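Local coordinates for cellulosomal scaffoldin adaptor protein B (Acetivibrio cellulolyticus, PDB 3FNK) that serves as a cellulosomal adaptor scaffoldin, this chain being its second type II cohesin module, a dockerin-binding beta barrel, at residues I7-I12 with G163-Q168; N45-P50 with V136-E141; E74-E79 with S113-G118; Y81-Q86 with R100-L105. All blocks are in the same frame, centred on the assembly; numbering follows the deposited sequence. Where two conformers were deposited one is given.

Interaction 1: residues I7-I12 with G163-Q168; sequences IKASYI and GYFVIQ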
# COMPACT_ATOMS: atom_id res chain seq x y z
N ILE A 7 -2.06 17.90 5.08
CA ILE A 7 -1.77 17.65 6.51
C ILE A 7 -0.28 17.71 6.80
O ILE A 7 0.51 17.30 5.97
CB ILE A 7 -2.27 16.22 6.88
CG1 ILE A 7 -3.79 16.24 7.02
CG2 ILE A 7 -1.62 15.67 8.15
CD1 ILE A 7 -4.37 14.91 7.24
N LYS A 8 0.12 18.22 7.96
CA LYS A 8 1.56 18.38 8.24
C LYS A 8 2.27 17.14 8.82
O LYS A 8 3.50 17.04 8.70
CB LYS A 8 1.85 19.61 9.10
CG LYS A 8 1.28 20.90 8.53
CD LYS A 8 2.14 22.10 8.89
CE LYS A 8 1.75 23.30 8.03
NZ LYS A 8 2.86 24.30 7.87
N ALA A 9 1.53 16.23 9.44
CA ALA A 9 2.10 15.05 10.12
C ALA A 9 2.59 14.02 9.07
O ALA A 9 2.08 13.98 7.95
CB ALA A 9 1.08 14.42 11.05
N SER A 10 3.60 13.24 9.43
CA SER A 10 4.10 12.17 8.56
C SER A 10 3.18 10.97 8.67
O SER A 10 2.80 10.57 9.79
CB SER A 10 5.52 11.78 8.97
OG SER A 10 6.36 12.89 8.78
N TYR A 11 2.81 10.39 7.54
CA TYR A 11 2.00 9.17 7.60
C TYR A 11 2.17 8.26 6.38
O TYR A 11 2.81 8.62 5.38
CB TYR A 11 0.53 9.51 7.74
CG TYR A 11 -0.00 10.36 6.63
CD1 TYR A 11 -0.36 9.79 5.42
CD2 TYR A 11 -0.20 11.73 6.80
CE1 TYR A 11 -0.87 10.57 4.39
CE2 TYR A 11 -0.71 12.53 5.78
CZ TYR A 11 -1.05 11.93 4.58
OH TYR A 11 -1.56 12.69 3.54
N ILE A 12 1.56 7.10 6.50
CA ILE A 12 1.24 6.25 5.38
C ILE A 12 -0.23 5.95 5.44
O ILE A 12 -0.79 5.66 6.52
CB ILE A 12 2.11 4.94 5.34
CG1 ILE A 12 1.76 4.10 4.10
CG2 ILE A 12 2.01 4.16 6.65
CD1 ILE A 12 2.74 2.88 3.83
N GLY A 163 7.86 7.81 14.35
CA GLY A 163 7.70 9.12 13.76
C GLY A 163 6.66 9.29 12.68
O GLY A 163 6.51 10.37 12.12
N TYR A 164 5.94 8.23 12.35
CA TYR A 164 4.85 8.41 11.40
C TYR A 164 3.59 7.67 11.87
O TYR A 164 3.70 6.73 12.64
CB TYR A 164 5.24 8.00 9.96
CG TYR A 164 5.50 6.49 9.78
CD1 TYR A 164 4.44 5.63 9.41
CD2 TYR A 164 6.76 5.93 10.02
CE1 TYR A 164 4.66 4.25 9.26
CE2 TYR A 164 6.99 4.53 9.85
CZ TYR A 164 5.94 3.71 9.48
OH TYR A 164 6.11 2.35 9.30
N PHE A 165 2.44 8.08 11.35
CA PHE A 165 1.15 7.48 11.64
C PHE A 165 0.73 6.55 10.53
O PHE A 165 0.99 6.81 9.37
CB PHE A 165 0.08 8.58 11.77
CG PHE A 165 0.31 9.49 12.97
CD1 PHE A 165 1.10 10.63 12.85
CD2 PHE A 165 -0.25 9.17 14.23
CE1 PHE A 165 1.33 11.47 13.97
CE2 PHE A 165 -0.02 9.99 15.36
CZ PHE A 165 0.76 11.15 15.22
N VAL A 166 0.06 5.46 10.88
CA VAL A 166 -0.59 4.59 9.89
C VAL A 166 -2.08 4.94 9.93
O VAL A 166 -2.72 4.67 10.93
CB VAL A 166 -0.37 3.09 10.26
CG1 VAL A 166 -1.19 2.17 9.40
CG2 VAL A 166 1.17 2.73 10.20
N ILE A 167 -2.62 5.57 8.89
CA ILE A 167 -4.00 6.05 8.92
C ILE A 167 -4.83 5.03 8.15
O ILE A 167 -4.66 4.88 6.96
CB ILE A 167 -4.14 7.46 8.30
CG1 ILE A 167 -3.26 8.46 9.07
CG2 ILE A 167 -5.63 7.92 8.28
CD1 ILE A 167 -3.07 9.87 8.41
N GLN A 168 -5.67 4.29 8.87
CA GLN A 168 -6.53 3.24 8.27
C GLN A 168 -7.56 3.87 7.33
O GLN A 168 -8.02 4.97 7.59
CB GLN A 168 -7.18 2.40 9.36
CG GLN A 168 -6.20 1.80 10.36
CD GLN A 168 -5.43 0.62 9.81
OE1 GLN A 168 -5.51 0.30 8.63
NE2 GLN A 168 -4.66 -0.03 10.67

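Interaction 2: residues N45-P50 with V136-E141; sequences NIKYDP and VFEDSE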
# COMPACT_ATOMS: atom_id res chain seq x y z
N ASN A 45 1.33 -4.96 4.86
CA ASN A 45 0.49 -6.14 4.98
C ASN A 45 -0.97 -5.64 5.09
O ASN A 45 -1.29 -4.81 5.96
CB ASN A 45 0.91 -6.93 6.21
CG ASN A 45 0.37 -8.33 6.22
OD1 ASN A 45 0.74 -9.16 5.38
ND2 ASN A 45 -0.50 -8.63 7.19
N ILE A 46 -1.82 -6.10 4.19
CA ILE A 46 -3.16 -5.58 4.01
C ILE A 46 -4.16 -6.71 4.28
O ILE A 46 -3.97 -7.85 3.80
CB ILE A 46 -3.31 -4.98 2.60
CG1 ILE A 46 -2.40 -3.77 2.46
CG2 ILE A 46 -4.75 -4.57 2.31
CD1 ILE A 46 -2.36 -3.22 1.08
N LYS A 47 -5.18 -6.41 5.08
CA LYS A 47 -6.21 -7.38 5.42
C LYS A 47 -7.54 -6.94 4.84
O LYS A 47 -7.91 -5.76 4.94
CB LYS A 47 -6.30 -7.52 6.94
CG LYS A 47 -7.21 -8.66 7.41
CD LYS A 47 -6.54 -10.03 7.39
CE LYS A 47 -7.58 -11.16 7.49
NZ LYS A 47 -8.66 -11.06 6.45
N TYR A 48 -8.23 -7.86 4.17
CA TYR A 48 -9.56 -7.56 3.61
C TYR A 48 -10.45 -8.79 3.72
O TYR A 48 -9.97 -9.89 4.06
CB TYR A 48 -9.47 -7.10 2.17
CG TYR A 48 -8.91 -8.17 1.23
CD1 TYR A 48 -9.76 -8.88 0.34
CD2 TYR A 48 -7.54 -8.49 1.22
CE1 TYR A 48 -9.25 -9.88 -0.52
CE2 TYR A 48 -7.03 -9.47 0.37
CZ TYR A 48 -7.88 -10.16 -0.50
OH TYR A 48 -7.34 -11.13 -1.33
N ASP A 49 -11.75 -8.59 3.46
CA ASP A 49 -12.73 -9.67 3.56
C ASP A 49 -12.89 -10.30 2.19
O ASP A 49 -13.57 -9.73 1.32
CB ASP A 49 -14.09 -9.17 4.08
CG ASP A 49 -15.02 -10.33 4.53
OD1 ASP A 49 -14.84 -11.51 4.12
OD2 ASP A 49 -15.94 -10.04 5.33
N PRO A 50 -12.26 -11.48 1.99
CA PRO A 50 -12.23 -12.11 0.67
C PRO A 50 -13.65 -12.55 0.24
O PRO A 50 -13.96 -12.49 -0.96
CB PRO A 50 -11.32 -13.32 0.87
CG PRO A 50 -11.42 -13.66 2.29
CD PRO A 50 -11.73 -12.38 3.04
N VAL A 136 -7.81 -3.05 6.22
CA VAL A 136 -6.84 -2.50 7.17
C VAL A 136 -5.37 -2.87 6.85
O VAL A 136 -5.10 -3.91 6.20
CB VAL A 136 -7.18 -2.87 8.64
CG1 VAL A 136 -8.57 -2.26 9.06
CG2 VAL A 136 -7.14 -4.37 8.88
N PHE A 137 -4.45 -1.99 7.26
CA PHE A 137 -3.04 -2.35 7.44
C PHE A 137 -3.01 -3.09 8.74
O PHE A 137 -3.57 -2.64 9.74
CB PHE A 137 -2.10 -1.13 7.52
CG PHE A 137 -2.06 -0.30 6.26
CD1 PHE A 137 -2.75 0.90 6.20
CD2 PHE A 137 -1.38 -0.75 5.11
CE1 PHE A 137 -2.74 1.69 5.01
CE2 PHE A 137 -1.36 -0.01 3.93
CZ PHE A 137 -2.05 1.23 3.89
N GLU A 138 -2.35 -4.24 8.75
CA GLU A 138 -2.42 -5.05 9.92
C GLU A 138 -1.15 -5.87 10.07
O GLU A 138 -0.66 -6.43 9.11
CB GLU A 138 -3.63 -5.97 9.76
CG GLU A 138 -3.70 -7.08 10.72
CD GLU A 138 -4.94 -7.88 10.52
OE1 GLU A 138 -6.05 -7.32 10.69
OE2 GLU A 138 -4.81 -9.08 10.15
N ASP A 139 -0.63 -5.92 11.28
CA ASP A 139 0.57 -6.71 11.48
C ASP A 139 0.39 -8.17 11.14
O ASP A 139 -0.74 -8.71 11.11
CB ASP A 139 1.22 -6.51 12.85
CG ASP A 139 2.59 -5.88 12.73
OD1 ASP A 139 2.97 -5.59 11.58
OD2 ASP A 139 3.27 -5.68 13.75
N SER A 140 1.51 -8.78 10.79
CA SER A 140 1.59 -10.17 10.38
C SER A 140 2.60 -10.88 11.27
O SER A 140 3.53 -10.23 11.79
CB SER A 140 2.06 -10.25 8.93
OG SER A 140 2.74 -11.45 8.67
N GLU A 141 2.46 -12.19 11.41
CA GLU A 141 3.43 -12.97 12.14
C GLU A 141 4.78 -12.76 11.46
O GLU A 141 5.83 -12.72 12.10
CB GLU A 141 3.00 -14.45 12.17
CG GLU A 141 3.47 -15.19 13.46
CD GLU A 141 2.51 -16.32 13.92
OE1 GLU A 141 2.22 -17.23 13.12
OE2 GLU A 141 2.07 -16.30 15.10
O HOH W 1 -2.23 -10.55 9.20
O HOH W 2 1.51 -11.57 5.57

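Interaction 3: residues E74-E79 with S113-G118; sequences ELLVSE and SPEETG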
# COMPACT_ATOMS: atom_id res chain seq x y z
N GLU A 74 3.70 6.98 -8.08
CA GLU A 74 4.59 8.04 -8.53
C GLU A 74 5.96 7.82 -7.95
O GLU A 74 6.93 8.31 -8.50
CB GLU A 74 4.14 9.41 -8.01
CG GLU A 74 2.68 9.74 -8.27
CD GLU A 74 2.12 10.83 -7.33
OE1 GLU A 74 2.51 10.92 -6.12
OE2 GLU A 74 1.25 11.56 -7.82
N LEU A 75 6.07 7.15 -6.80
CA LEU A 75 7.40 6.97 -6.18
C LEU A 75 7.98 5.59 -6.49
O LEU A 75 7.23 4.68 -6.83
CB LEU A 75 7.35 7.20 -4.66
CG LEU A 75 6.71 8.53 -4.19
CD1 LEU A 75 6.85 8.66 -2.67
CD2 LEU A 75 7.31 9.77 -4.92
N LEU A 76 9.30 5.44 -6.35
CA LEU A 76 9.96 4.14 -6.51
C LEU A 76 9.94 3.61 -7.97
O LEU A 76 10.06 2.39 -8.21
CB LEU A 76 9.32 3.12 -5.54
CG LEU A 76 9.38 3.47 -4.04
CD1 LEU A 76 8.75 2.35 -3.16
CD2 LEU A 76 10.81 3.78 -3.58
N VAL A 77 9.77 4.53 -8.92
CA VAL A 77 9.83 4.18 -10.35
C VAL A 77 11.00 4.78 -11.11
O VAL A 77 11.05 4.69 -12.35
CB VAL A 77 8.50 4.48 -11.12
CG1 VAL A 77 7.42 3.58 -10.65
CG2 VAL A 77 8.08 5.94 -10.92
N SER A 78 11.97 5.37 -10.42
CA SER A 78 13.14 5.84 -11.14
C SER A 78 14.10 4.66 -11.41
O SER A 78 14.66 4.09 -10.49
CB SER A 78 13.84 6.98 -10.38
OG SER A 78 15.18 7.11 -10.85
N GLU A 79 14.28 4.30 -12.68
CA GLU A 79 15.01 3.09 -13.05
C GLU A 79 16.47 3.12 -12.67
O GLU A 79 17.01 2.11 -12.28
CB GLU A 79 14.83 2.73 -14.54
CG GLU A 79 13.44 2.09 -14.90
CD GLU A 79 12.98 0.87 -14.00
OE1 GLU A 79 13.77 -0.07 -13.68
OE2 GLU A 79 11.78 0.84 -13.63
N SER A 113 17.88 14.23 -3.88
CA SER A 113 16.46 14.47 -4.13
C SER A 113 15.63 13.28 -3.63
O SER A 113 15.20 12.44 -4.43
CB SER A 113 16.20 14.74 -5.61
OG SER A 113 17.11 15.69 -6.14
N PRO A 114 15.41 13.21 -2.30
CA PRO A 114 14.61 12.10 -1.75
C PRO A 114 13.14 12.19 -2.16
O PRO A 114 12.60 13.30 -2.29
CB PRO A 114 14.73 12.29 -0.25
CG PRO A 114 15.02 13.77 -0.10
CD PRO A 114 15.93 14.06 -1.23
N GLU A 115 12.52 11.04 -2.37
CA GLU A 115 11.10 10.97 -2.62
C GLU A 115 10.40 10.77 -1.28
O GLU A 115 10.50 9.68 -0.70
CB GLU A 115 10.80 9.79 -3.55
CG GLU A 115 11.60 9.81 -4.85
CD GLU A 115 11.38 8.54 -5.73
OE1 GLU A 115 12.05 8.45 -6.76
OE2 GLU A 115 10.58 7.65 -5.41
N GLU A 116 9.68 11.78 -0.79
CA GLU A 116 9.18 11.75 0.60
C GLU A 116 7.66 11.76 0.71
O GLU A 116 7.08 11.39 1.74
CB GLU A 116 9.86 12.85 1.45
CG GLU A 116 11.44 12.81 1.39
CD GLU A 116 12.12 13.79 2.34
OE1 GLU A 116 11.58 14.91 2.50
OE2 GLU A 116 13.19 13.46 2.92
N THR A 117 7.01 12.15 -0.39
CA THR A 117 5.56 12.28 -0.41
C THR A 117 5.01 11.84 -1.75
O THR A 117 5.47 12.30 -2.77
CB THR A 117 5.14 13.75 -0.12
OG1 THR A 117 5.63 14.12 1.18
CG2 THR A 117 3.59 13.88 -0.15
N GLY A 118 4.04 10.94 -1.74
CA GLY A 118 3.43 10.49 -2.96
C GLY A 118 2.84 9.10 -2.87
O GLY A 118 2.84 8.44 -1.82
O HOH W 3 9.89 7.62 -8.74

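Interaction 4: residues Y81-Q86 with R100-L105; sequences YGPIVQ and RSYTAL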
# COMPACT_ATOMS: atom_id res chain seq x y z
N TYR A 81 17.69 3.89 -9.94
CA TYR A 81 17.90 3.51 -8.53
C TYR A 81 17.58 2.03 -8.29
O TYR A 81 17.65 1.52 -7.17
CB TYR A 81 17.07 4.41 -7.62
CG TYR A 81 17.30 5.90 -7.81
CD1 TYR A 81 16.30 6.82 -7.51
CD2 TYR A 81 18.54 6.38 -8.23
CE1 TYR A 81 16.49 8.17 -7.68
CE2 TYR A 81 18.74 7.73 -8.41
CZ TYR A 81 17.72 8.61 -8.12
OH TYR A 81 17.93 9.94 -8.27
N GLY A 82 17.26 1.33 -9.38
CA GLY A 82 17.09 -0.13 -9.34
C GLY A 82 15.96 -0.60 -8.43
O GLY A 82 16.20 -1.30 -7.45
N PRO A 83 14.72 -0.22 -8.74
CA PRO A 83 13.59 -0.72 -7.93
C PRO A 83 13.31 -2.23 -8.13
O PRO A 83 13.45 -2.76 -9.24
CB PRO A 83 12.40 0.11 -8.43
CG PRO A 83 12.78 0.49 -9.85
CD PRO A 83 14.29 0.70 -9.79
N ILE A 84 12.99 -2.91 -7.05
CA ILE A 84 12.55 -4.27 -7.14
C ILE A 84 11.18 -4.33 -6.42
O ILE A 84 10.98 -3.65 -5.40
CB ILE A 84 13.68 -5.22 -6.61
CG1 ILE A 84 13.36 -6.69 -6.88
CG2 ILE A 84 14.00 -4.97 -5.14
CD1 ILE A 84 14.48 -7.61 -6.38
N VAL A 85 10.25 -5.10 -6.98
CA VAL A 85 8.89 -5.18 -6.41
C VAL A 85 8.49 -6.65 -6.32
O VAL A 85 8.85 -7.43 -7.22
CB VAL A 85 7.91 -4.39 -7.29
CG1 VAL A 85 7.83 -4.94 -8.74
CG2 VAL A 85 6.52 -4.26 -6.66
N GLN A 86 7.77 -7.01 -5.25
CA GLN A 86 7.27 -8.39 -5.06
C GLN A 86 5.93 -8.40 -4.31
O GLN A 86 5.73 -7.58 -3.41
CB GLN A 86 8.29 -9.25 -4.29
CG GLN A 86 8.03 -10.78 -4.37
CD GLN A 86 8.96 -11.63 -3.50
OE1 GLN A 86 9.89 -11.12 -2.84
NE2 GLN A 86 8.73 -12.92 -3.49
N ARG A 100 8.16 -2.94 -2.30
CA ARG A 100 8.93 -2.34 -3.35
C ARG A 100 10.01 -1.46 -2.72
O ARG A 100 9.70 -0.61 -1.85
CB ARG A 100 8.00 -1.52 -4.25
CG ARG A 100 8.68 -0.98 -5.47
CD ARG A 100 7.73 -0.29 -6.46
NE ARG A 100 8.49 0.22 -7.61
CZ ARG A 100 8.43 -0.27 -8.86
NH1 ARG A 100 7.65 -1.31 -9.15
NH2 ARG A 100 9.16 0.30 -9.83
N SER A 101 11.26 -1.64 -3.18
CA SER A 101 12.40 -0.84 -2.71
C SER A 101 13.37 -0.46 -3.84
O SER A 101 13.50 -1.20 -4.80
CB SER A 101 13.26 -1.62 -1.69
OG SER A 101 12.78 -1.53 -0.36
N TYR A 102 14.05 0.67 -3.71
CA TYR A 102 15.26 0.93 -4.47
C TYR A 102 16.41 0.09 -3.92
O TYR A 102 16.49 -0.13 -2.70
CB TYR A 102 15.62 2.40 -4.35
CG TYR A 102 14.74 3.33 -5.20
CD1 TYR A 102 14.38 4.60 -4.73
CD2 TYR A 102 14.28 2.93 -6.45
CE1 TYR A 102 13.60 5.45 -5.51
CE2 TYR A 102 13.48 3.77 -7.22
CZ TYR A 102 13.17 5.05 -6.76
OH TYR A 102 12.37 5.88 -7.54
N THR A 103 17.31 -0.35 -4.80
CA THR A 103 18.47 -1.13 -4.38
C THR A 103 19.80 -0.39 -4.59
O THR A 103 20.77 -0.64 -3.85
CB THR A 103 18.55 -2.49 -5.15
OG1 THR A 103 18.43 -2.26 -6.55
CG2 THR A 103 17.44 -3.43 -4.70
N ALA A 104 19.84 0.51 -5.57
CA ALA A 104 21.04 1.32 -5.86
C ALA A 104 21.01 2.61 -4.99
O ALA A 104 20.80 3.74 -5.51
CB ALA A 104 21.12 1.68 -7.38
N LEU A 105 21.15 2.42 -3.68
CA LEU A 105 20.90 3.49 -2.70
C LEU A 105 21.94 4.58 -2.80
O LEU A 105 21.63 5.76 -2.66
CB LEU A 105 20.88 2.93 -1.29
CG LEU A 105 19.76 1.89 -1.10
CD1 LEU A 105 19.73 1.50 0.36
CD2 LEU A 105 18.39 2.49 -1.57

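Interaction 1: residues I7-I12 with G163-Q168
Tyr11 pairs in parallel register with Phe165 and Ile12 with Val166, through three backbone bonds: Phe165 N to Ser10 O (3.0 Å), Ile12 N to Phe165 O (2.9 Å) and Ile167 N to Ile12 O (3.0 Å). On the Tyr11 and Phe165 face, Ile167 reaches across with its CD1 methyl, which sits over the Tyr11 ring in a CH-pi contact, 4.0 Å from the centroid and 28° off the normal. Tyr11 CG stands between its own backbone N and carbonyl carbon (chi1 59°), which sets the ring beside Ile167. Farther back, Ala9 CB comes obliquely to the Phe165 ring, 4.2 Å from Phe165 CE1. The other face carries Ile12 and Val166, with Tyr164 next to them. There the Ile12 CG2 branch does the touching, 3.7 Å from Tyr164 CE1 and 3.9 Å from Val166 CG2, Ile12 lying alongside each of them. Leu152 packs on Ile12 and Tyr164, and Thr150 on Ile12 and Val166. The polar ends turn elsewhere, Ser10 OG to Lys35 O and Tyr164 OH to Thr150 OG1. Pairing of the first and last strands in parallel, beside otherwise antiparallel neighbours, is the closure characteristic of the cohesin jelly-roll barrel.

Interaction 2: residues N45-P50 with V136-E141
Ile46 and Lys47 pair antiparallel with Phe137 and Val136, where the short strand 136-137 joins the edge of strand 39-47 in the cohesin beta barrel. Lys47 and Val136 form the hydrogen-bonded pair, with Lys47 N to Val136 O short at 2.7 Å and nearly straight (171°), and Val136 N returning to Lys47 O. Ile46 and Phe137 form the non-hydrogen-bonded pair, and their side chains point together into the buried side. Here Ile46 CG1 meets the Phe137 ring obliquely, 4.1 Å from CD2, and Met14 of strand 11-16 packs on both. The other face is looser. Lys47 and Glu138 lie side by side, and it is the lysine's methylene chain that the carboxylate touches, Lys47 CD coming 3.4 Å from Glu138 OE2. The ammonium group bends away to Glu93 O, and Lys47 NZ is 5.7 Å from Glu138 OE2. A water bridges Glu138 OE2 to Asp139 O on this side. Past Phe137 the ladder continues with Glu138 N to Asn45 O (3.0 Å). Where strand 136-137 ends, the Asn45 side chain, with CG anti to the backbone N (chi1 -164°), swings across to the departing chain and rests against Ser140 CB. Asn45 OD1 receives a bond from Asn97 ND2, while Asn45 ND2 gives a hydrogen to Glu138 O at 2.9 Å, the acceptor lying close to the amide plane.

Interaction 3: residues E74-E79 with S113-G118
Glu115 reaches over to Leu75 and Leu76, the main tie between two irregular connections of the cohesin barrel: the one leading from strand 71-72 toward strand 83-87 and the one running from helix 105-111 into strand 118-127. Beyond CG its chain is extended (chi2 175°), carrying the carboxylate to the backbone at Leu75 and Leu76. Glu115 OE2 accepts from Leu76 N at 2.7 Å, nearly straight at 167° and through the syn lone pair, and packs close to Leu75 CB. Glu115 OE1 is gripped by Tyr102 OH and by a water that also donates to Glu74 O and accepts from Val77 N, so both oxygens are engaged and the carboxylate is fixed in rotation. Lower on the same side chain, Glu115 CB lies 3.7 Å from Leu75 CD2 as the leucine and glutamate chains pass in opposite senses. At Thr117 the backbone takes over as the partner: Leu75 CD1 approaches Thr117 C at 3.8 Å, while the threonine hydroxyl turns away to Lys35 N. Gly118 then passes close by the Leu75 side chain, with Leu75 CD1 3.7 Å from Gly118 N. The Glu74 carboxylate lies against the same glycine, OE1 being 3.3 Å from Gly118 CA.

Interaction 4: residues Y81-Q86 with R100-L105
Thr103 and Ala104 bond to the carbonyls of Tyr81 and Gly82, where the 81-86 and 100-105 segments part. Tyr81 O accepts from two amides: Thr103 N comes nearly along the carbonyl direction, and Ala104 N, at 2.9 Å, stands above the carbonyl plane. Thr103 OG1 donates to Gly82 O at 2.6 Å, lying in the carbonyl plane on a lone pair. The hydroxyl is placed there by a chi1 of 50°, between the threonine's own backbone N and carbonyl carbon. Further along, Ile84 and Ser101 exchange two backbone bonds, Ile84 N to Ser101 O (2.9 Å) and Ser101 N to Ile84 O (3.0 Å), the hydrogen-bonded pair of the antiparallel beta hairpin made by strands 83-87 and 95-102. Ala104, just past it, occupies the N-cap position before helix 105-111. On the Pro83, Val85, Arg100 and Tyr102 face, the extended arginine lays its guanidinium obliquely against both aliphatic neighbours, NH2 3.5 Å from Pro83 CB and NH1 3.6 Å from Val85 CB, while its NE is bonded to Leu76 O. Tyr81 CB sits over one face of the Tyr102 ring, 3.5 Å from its centroid, and the Tyr81 ring follows with its edge toward that ring in a T-shaped pair, planes at 84°. Tyr108 of the helix meets both rings.

In the fold
Interactions 3 and 4 form one continuous patch, their centres about 11 Å apart: Glu115 bonds Tyr102 and Leu76 takes Arg100, tying the 74-79 loop to the hairpin. Interactions 1 and 2, with centres about 18 Å apart, are joined through Gln168 OE1, 2.9 Å from Phe137 N, and through Val166 packing on Phe137. Interactions 2 and 3 lie on opposite sides of the chain's centre, about 25 Å between centres. Along the sequence the contacts nest: interaction 1 encloses 2, which encloses 3, which encloses 4. Interactions 2 and 4 share one antiparallel sheet, through neighbouring strands 39-47 and 95-102. An acetate, probably from crystallisation, lies by the Phe165 side chain, nearest atoms about 3 Å apart.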